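Long-range contacts in universal stress protein MT1672 (Mycobacterium tuberculosis, PDB 1TQ8), which is of unconfirmed function but belongs to the universal stress protein A family, some members of which bind ATP: residues 20-25 against 47-52; 81-86 against 98-103. One frame throughout, in Å; residues are numbered along the deposited sequence.

Overall arrangement
Contact 1 pairs the first two strands of the parallel sheet, 20-25 and 47-52, near the centre of the chain; contact 2 sets helix 79-91 on strand 97-103, at the edge of the sheet within this chain. Their centres lie 7 Å apart and strand 46-52 joins them, bonding to 19-23 along one edge and to 97-103 along the other: Ile-49 N lies 2.8 Å from Glu-99 O and Ser-51 O 2.7 Å from Ile-103 N, both probable hydrogen bonds. The helix also packs on this middle strand, with Leu-83 CD2 3.7 Å from Ser-51 CB. Together they take in three of the four strands of an open, Rossmann-like parallel sheet, order 3-2-1-4, and one of the helices covering it.

Contact 1: residues 20-25 against 47-52; sequences VVVGTD and LIIASA
Val-20 opens the pairing of two parallel strands, accepting Ile-48 N on its carbonyl O at 2.7 Å, while Leu-47 CD1 lies 3.9 Å from Val-20 CB. Chi1 178° and chi2 61° turn that methyl toward the first strand, where it also lies near Val-22 CG1. On the other face of the sheet, Val-21 CG2 meets Ile-48 CB at 4.1 Å. Val-22 then bonds in both directions, its N to Ile-48 O and its O to Ala-50 N, the latter nearly straight at 176°; its CG1 lies against Ile-49 CG1, and the side chain also touches Ala-37 of helix 28-41. Gly-23 CA comes within 3.2 Å of Ala-50 O, a CA-H...O contact. That oxygen also takes Thr-24 N at 2.7 Å. Thr-24 turns CG2 to Ile-49 CG2, 3.7 Å away; its OG1 bonds to Gly-26 N in the turn and to Ser-30 OG in the first turn of helix 28-41. Its carbonyl O receives Ser-51 OG at 2.7 Å, in the carbonyl plane. Helix 28-41 connects the strands and covers the face of Val-22 and Leu-47, a right-handed beta-alpha-beta crossover. The chemistry implies a buried sheet centre with paired main-chain polar atoms: Val-20, Leu-47, Val-22 and Ile-49 fill one face, while the other carries Val-21 and Ile-48, then small Gly-23 and Ala-50, where Ile-133 of the second subunit packs on Ala-50.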
loop_
_atom_site.group_PDB
_atom_site.type_symbol
_atom_site.label_atom_id
_atom_site.label_comp_id
_atom_site.label_asym_id
_atom_site.label_seq_id
_atom_site.Cartn_x
_atom_site.Cartn_y
_atom_site.Cartn_z
ATOM N N VAL A 20 -15.713 -12.299 13.581
ATOM C CA VAL A 20 -14.857 -11.125 13.516
ATOM C C VAL A 20 -13.515 -11.301 14.222
ATOM O O VAL A 20 -13.459 -11.753 15.370
ATOM C CB VAL A 20 -15.553 -9.919 14.173
ATOM C CG1 VAL A 20 -14.778 -8.637 13.893
ATOM C CG2 VAL A 20 -16.979 -9.812 13.666
ATOM N N VAL A 21 -12.433 -10.937 13.536
ATOM C CA VAL A 21 -11.106 -11.010 14.131
ATOM C C VAL A 21 -10.559 -9.590 14.161
ATOM O O VAL A 21 -10.587 -8.893 13.152
ATOM C CB VAL A 21 -10.143 -11.904 13.306
ATOM C CG1 VAL A 21 -8.789 -11.987 14.005
ATOM C CG2 VAL A 21 -10.726 -13.294 13.150
ATOM N N VAL A 22 -10.095 -9.148 15.326
ATOM C CA VAL A 22 -9.536 -7.810 15.465
ATOM C C VAL A 22 -8.169 -7.937 16.092
ATOM O O VAL A 22 -7.967 -8.770 16.967
ATOM C CB VAL A 22 -10.409 -6.884 16.368
ATOM C CG1 VAL A 22 -10.579 -7.483 17.756
ATOM C CG2 VAL A 22 -9.774 -5.506 16.470
ATOM N N GLY A 23 -7.232 -7.107 15.645
ATOM C CA GLY A 23 -5.883 -7.157 16.183
ATOM C C GLY A 23 -5.620 -5.994 17.114
ATOM O O GLY A 23 -6.131 -4.897 16.899
ATOM N N THR A 24 -4.841 -6.226 18.164
ATOM C CA THR A 24 -4.514 -5.157 19.095
ATOM C C THR A 24 -3.150 -5.332 19.729
ATOM O O THR A 24 -2.747 -6.450 20.071
ATOM C CB THR A 24 -5.534 -5.038 20.251
ATOM O OG1 THR A 24 -5.072 -4.046 21.176
ATOM C CG2 THR A 24 -5.663 -6.357 21.001
ATOM N N ASP A 25 -2.444 -4.219 19.886
ATOM C CA ASP A 25 -1.130 -4.232 20.513
ATOM C C ASP A 25 -1.265 -3.590 21.893
ATOM O O ASP A 25 -0.278 -3.377 22.595
ATOM C CB ASP A 25 -0.105 -3.488 19.644
ATOM C CG ASP A 25 -0.301 -1.977 19.645
ATOM O OD1 ASP A 25 -1.455 -1.509 19.633
ATOM O OD2 ASP A 25 0.712 -1.246 19.643
ATOM N N LEU A 47 -16.232 -13.075 18.341
ATOM C CA LEU A 47 -15.171 -12.072 18.276
ATOM C C LEU A 47 -13.846 -12.667 18.735
ATOM O O LEU A 47 -13.716 -13.078 19.884
ATOM C CB LEU A 47 -15.493 -10.877 19.176
ATOM C CG LEU A 47 -14.406 -9.797 19.197
ATOM C CD1 LEU A 47 -14.225 -9.235 17.792
ATOM C CD2 LEU A 47 -14.779 -8.681 20.160
ATOM N N ILE A 48 -12.862 -12.714 17.844
ATOM C CA ILE A 48 -11.555 -13.244 18.211
ATOM C C ILE A 48 -10.596 -12.079 18.303
ATOM O O ILE A 48 -10.439 -11.332 17.340
ATOM C CB ILE A 48 -11.035 -14.229 17.160
ATOM C CG1 ILE A 48 -12.003 -15.395 17.027
ATOM C CG2 ILE A 48 -9.664 -14.738 17.560
ATOM C CD1 ILE A 48 -11.629 -16.380 15.945
ATOM N N ILE A 49 -9.974 -11.911 19.465
ATOM C CA ILE A 49 -9.028 -10.821 19.663
ATOM C C ILE A 49 -7.610 -11.335 19.555
ATOM O O ILE A 49 -7.204 -12.216 20.315
ATOM C CB ILE A 49 -9.158 -10.175 21.034
ATOM C CG1 ILE A 49 -10.588 -9.688 21.256
ATOM C CG2 ILE A 49 -8.179 -9.000 21.134
ATOM C CD1 ILE A 49 -10.762 -8.934 22.572
ATOM N N ALA A 50 -6.849 -10.767 18.626
ATOM C CA ALA A 50 -5.475 -11.202 18.408
ATOM C C ALA A 50 -4.434 -10.138 18.706
ATOM O O ALA A 50 -4.700 -8.938 18.592
ATOM C CB ALA A 50 -5.303 -11.685 16.954
ATOM N N SER A 51 -3.245 -10.599 19.081
ATOM C CA SER A 51 -2.124 -9.715 19.362
ATOM C C SER A 51 -0.835 -10.423 18.978
ATOM O O SER A 51 -0.636 -11.597 19.298
ATOM C CB SER A 51 -2.079 -9.343 20.837
ATOM O OG SER A 51 -1.091 -8.357 21.069
ATOM N N ALA A 52 0.041 -9.709 18.286
ATOM C CA ALA A 52 1.300 -10.290 17.851
ATOM C C ALA A 52 2.265 -10.404 19.009
ATOM O O ALA A 52 2.431 -9.470 19.793
ATOM C CB ALA A 52 1.911 -9.441 16.748
#

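Contact 2: residues 81-86 against 98-103; sequences EILHDA and VEERPI
Leu-83 is the one side chain of the helix that packs firmly on the strand, and its CB and two methyls find different partners. CB lies 3.4 Å from Glu-100 OE2. The same carbon is 3.8 Å from Glu-100 CB. CD1 meets Pro-102 CG at 3.9 Å, the two side chains crossing at about a right angle, and CD2 rests 4.0 Å from Arg-101 O. Glu-100 holds CG between its backbone N and carbonyl carbon (chi1 72°) and is extended beyond it, which carries the carboxylate alongside the helix. There OE2 stays 3.8 Å from His-84 N, which is not a hydrogen bond. Farther out, Tyr-80 of the same helix touches both Glu-100 and Pro-102, while Ser-51 of the neighbouring strand adds to the packing around Leu-83. The CB of Arg-101 points away from the helix; its NH1 forms salt bridges with Glu-99 OE2, at 3.4 Å, and with Glu-118. The helix runs at 158° to the strand, nearly antiparallel, as expected for a helix that covers a parallel sheet and leads by a short loop into its next strand. Van der Waals contact therefore holds this interface: one buried leucine seals the seam, Glu-100 CB packs on it, and the Glu-100 carboxylate lies over Leu-83 CB at the partly exposed border.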
loop_
_atom_site.group_PDB
_atom_site.type_symbol
_atom_site.label_atom_id
_atom_site.label_comp_id
_atom_site.label_asym_id
_atom_site.label_seq_id
_atom_site.Cartn_x
_atom_site.Cartn_y
_atom_site.Cartn_z
ATOM N N GLU A 81 -1.894 -10.124 29.419
ATOM C CA GLU A 81 -2.576 -9.065 30.158
ATOM C C GLU A 81 -3.290 -8.173 29.149
ATOM O O GLU A 81 -4.440 -7.775 29.349
ATOM C CB GLU A 81 -1.571 -8.246 30.964
ATOM C CG GLU A 81 -2.200 -7.064 31.672
ATOM C CD GLU A 81 -1.249 -6.378 32.636
ATOM O OE1 GLU A 81 -1.687 -5.424 33.315
ATOM O OE2 GLU A 81 -0.068 -6.787 32.719
ATOM N N ILE A 82 -2.590 -7.865 28.061
ATOM C CA ILE A 82 -3.143 -7.059 26.987
ATOM C C ILE A 82 -4.353 -7.791 26.410
ATOM O O ILE A 82 -5.387 -7.188 26.158
ATOM C CB ILE A 82 -2.101 -6.851 25.861
ATOM C CG1 ILE A 82 -1.003 -5.902 26.345
ATOM C CG2 ILE A 82 -2.777 -6.320 24.596
ATOM C CD1 ILE A 82 0.167 -5.794 25.396
ATOM N N LEU A 83 -4.234 -9.093 26.205
ATOM C CA LEU A 83 -5.357 -9.830 25.655
ATOM C C LEU A 83 -6.520 -9.815 26.631
ATOM O O LEU A 83 -7.667 -9.583 26.241
ATOM C CB LEU A 83 -4.948 -11.266 25.318
ATOM C CG LEU A 83 -4.019 -11.372 24.105
ATOM C CD1 LEU A 83 -3.563 -12.805 23.943
ATOM C CD2 LEU A 83 -4.735 -10.894 22.832
ATOM N N HIS A 84 -6.215 -10.045 27.904
ATOM C CA HIS A 84 -7.239 -10.051 28.951
ATOM C C HIS A 84 -7.984 -8.709 28.976
ATOM O O HIS A 84 -9.215 -8.667 28.972
ATOM C CB HIS A 84 -6.593 -10.317 30.318
ATOM C CG HIS A 84 -7.534 -10.156 31.468
ATOM N ND1 HIS A 84 -8.463 -11.114 31.812
ATOM C CD2 HIS A 84 -7.717 -9.127 32.329
ATOM C CE1 HIS A 84 -9.177 -10.683 32.836
ATOM N NE2 HIS A 84 -8.745 -9.478 33.169
ATOM N N ASP A 85 -7.237 -7.612 28.994
ATOM C CA ASP A 85 -7.869 -6.310 29.018
ATOM C C ASP A 85 -8.702 -6.081 27.763
ATOM O O ASP A 85 -9.806 -5.534 27.837
ATOM C CB ASP A 85 -6.825 -5.211 29.163
ATOM C CG ASP A 85 -6.083 -5.288 30.484
ATOM O OD1 ASP A 85 -6.597 -5.940 31.428
ATOM O OD2 ASP A 85 -4.990 -4.685 30.586
ATOM N N ALA A 86 -8.197 -6.501 26.606
ATOM C CA ALA A 86 -8.952 -6.316 25.373
ATOM C C ALA A 86 -10.260 -7.080 25.476
ATOM O O ALA A 86 -11.299 -6.616 25.032
ATOM C CB ALA A 86 -8.146 -6.817 24.171
ATOM N N VAL A 98 -16.486 -13.688 23.189
ATOM C CA VAL A 98 -15.142 -13.220 22.907
ATOM C C VAL A 98 -14.046 -14.171 23.356
ATOM O O VAL A 98 -14.108 -14.728 24.447
ATOM C CB VAL A 98 -14.910 -11.859 23.596
ATOM C CG1 VAL A 98 -13.532 -11.319 23.254
ATOM C CG2 VAL A 98 -15.996 -10.872 23.172
ATOM N N GLU A 99 -13.048 -14.368 22.503
ATOM C CA GLU A 99 -11.915 -15.209 22.859
ATOM C C GLU A 99 -10.638 -14.503 22.421
ATOM O O GLU A 99 -10.644 -13.693 21.492
ATOM C CB GLU A 99 -12.036 -16.605 22.234
ATOM C CG GLU A 99 -12.083 -16.653 20.726
ATOM C CD GLU A 99 -12.497 -18.030 20.199
ATOM O OE1 GLU A 99 -13.715 -18.264 20.010
ATOM O OE2 GLU A 99 -11.604 -18.883 19.983
ATOM N N GLU A 100 -9.553 -14.793 23.121
ATOM C CA GLU A 100 -8.269 -14.177 22.839
ATOM C C GLU A 100 -7.390 -15.147 22.079
ATOM O O GLU A 100 -7.622 -16.354 22.101
ATOM C CB GLU A 100 -7.583 -13.797 24.138
ATOM C CG GLU A 100 -7.084 -15.001 24.886
ATOM C CD GLU A 100 -6.562 -14.641 26.235
ATOM O OE1 GLU A 100 -5.723 -15.405 26.753
ATOM O OE2 GLU A 100 -6.997 -13.601 26.780
ATOM N N ARG A 101 -6.352 -14.614 21.444
ATOM C CA ARG A 101 -5.456 -15.432 20.645
ATOM C C ARG A 101 -4.129 -14.718 20.415
ATOM O O ARG A 101 -4.110 -13.570 19.976
ATOM C CB ARG A 101 -6.112 -15.659 19.290
ATOM C CG ARG A 101 -5.701 -16.881 18.537
ATOM C CD ARG A 101 -6.815 -17.886 18.643
ATOM N NE ARG A 101 -6.865 -18.770 17.494
ATOM C CZ ARG A 101 -7.866 -19.606 17.254
ATOM N NH1 ARG A 101 -8.893 -19.658 18.095
ATOM N NH2 ARG A 101 -7.842 -20.390 16.180
ATOM N N PRO A 102 -3.004 -15.365 20.754
ATOM C CA PRO A 102 -1.709 -14.722 20.524
ATOM C C PRO A 102 -1.333 -15.083 19.077
ATOM O O PRO A 102 -1.648 -16.184 18.605
ATOM C CB PRO A 102 -0.785 -15.418 21.523
ATOM C CG PRO A 102 -1.701 -15.936 22.559
ATOM C CD PRO A 102 -2.863 -16.434 21.752
ATOM N N ILE A 103 -0.691 -14.150 18.374
ATOM C CA ILE A 103 -0.250 -14.352 16.991
ATOM C C ILE A 103 1.263 -14.498 17.041
ATOM O O ILE A 103 1.967 -13.683 17.636
ATOM C CB ILE A 103 -0.611 -13.149 16.100
ATOM C CG1 ILE A 103 -2.075 -13.235 15.672
ATOM C CG2 ILE A 103 0.288 -13.096 14.890
ATOM C CD1 ILE A 103 -2.347 -14.288 14.653
#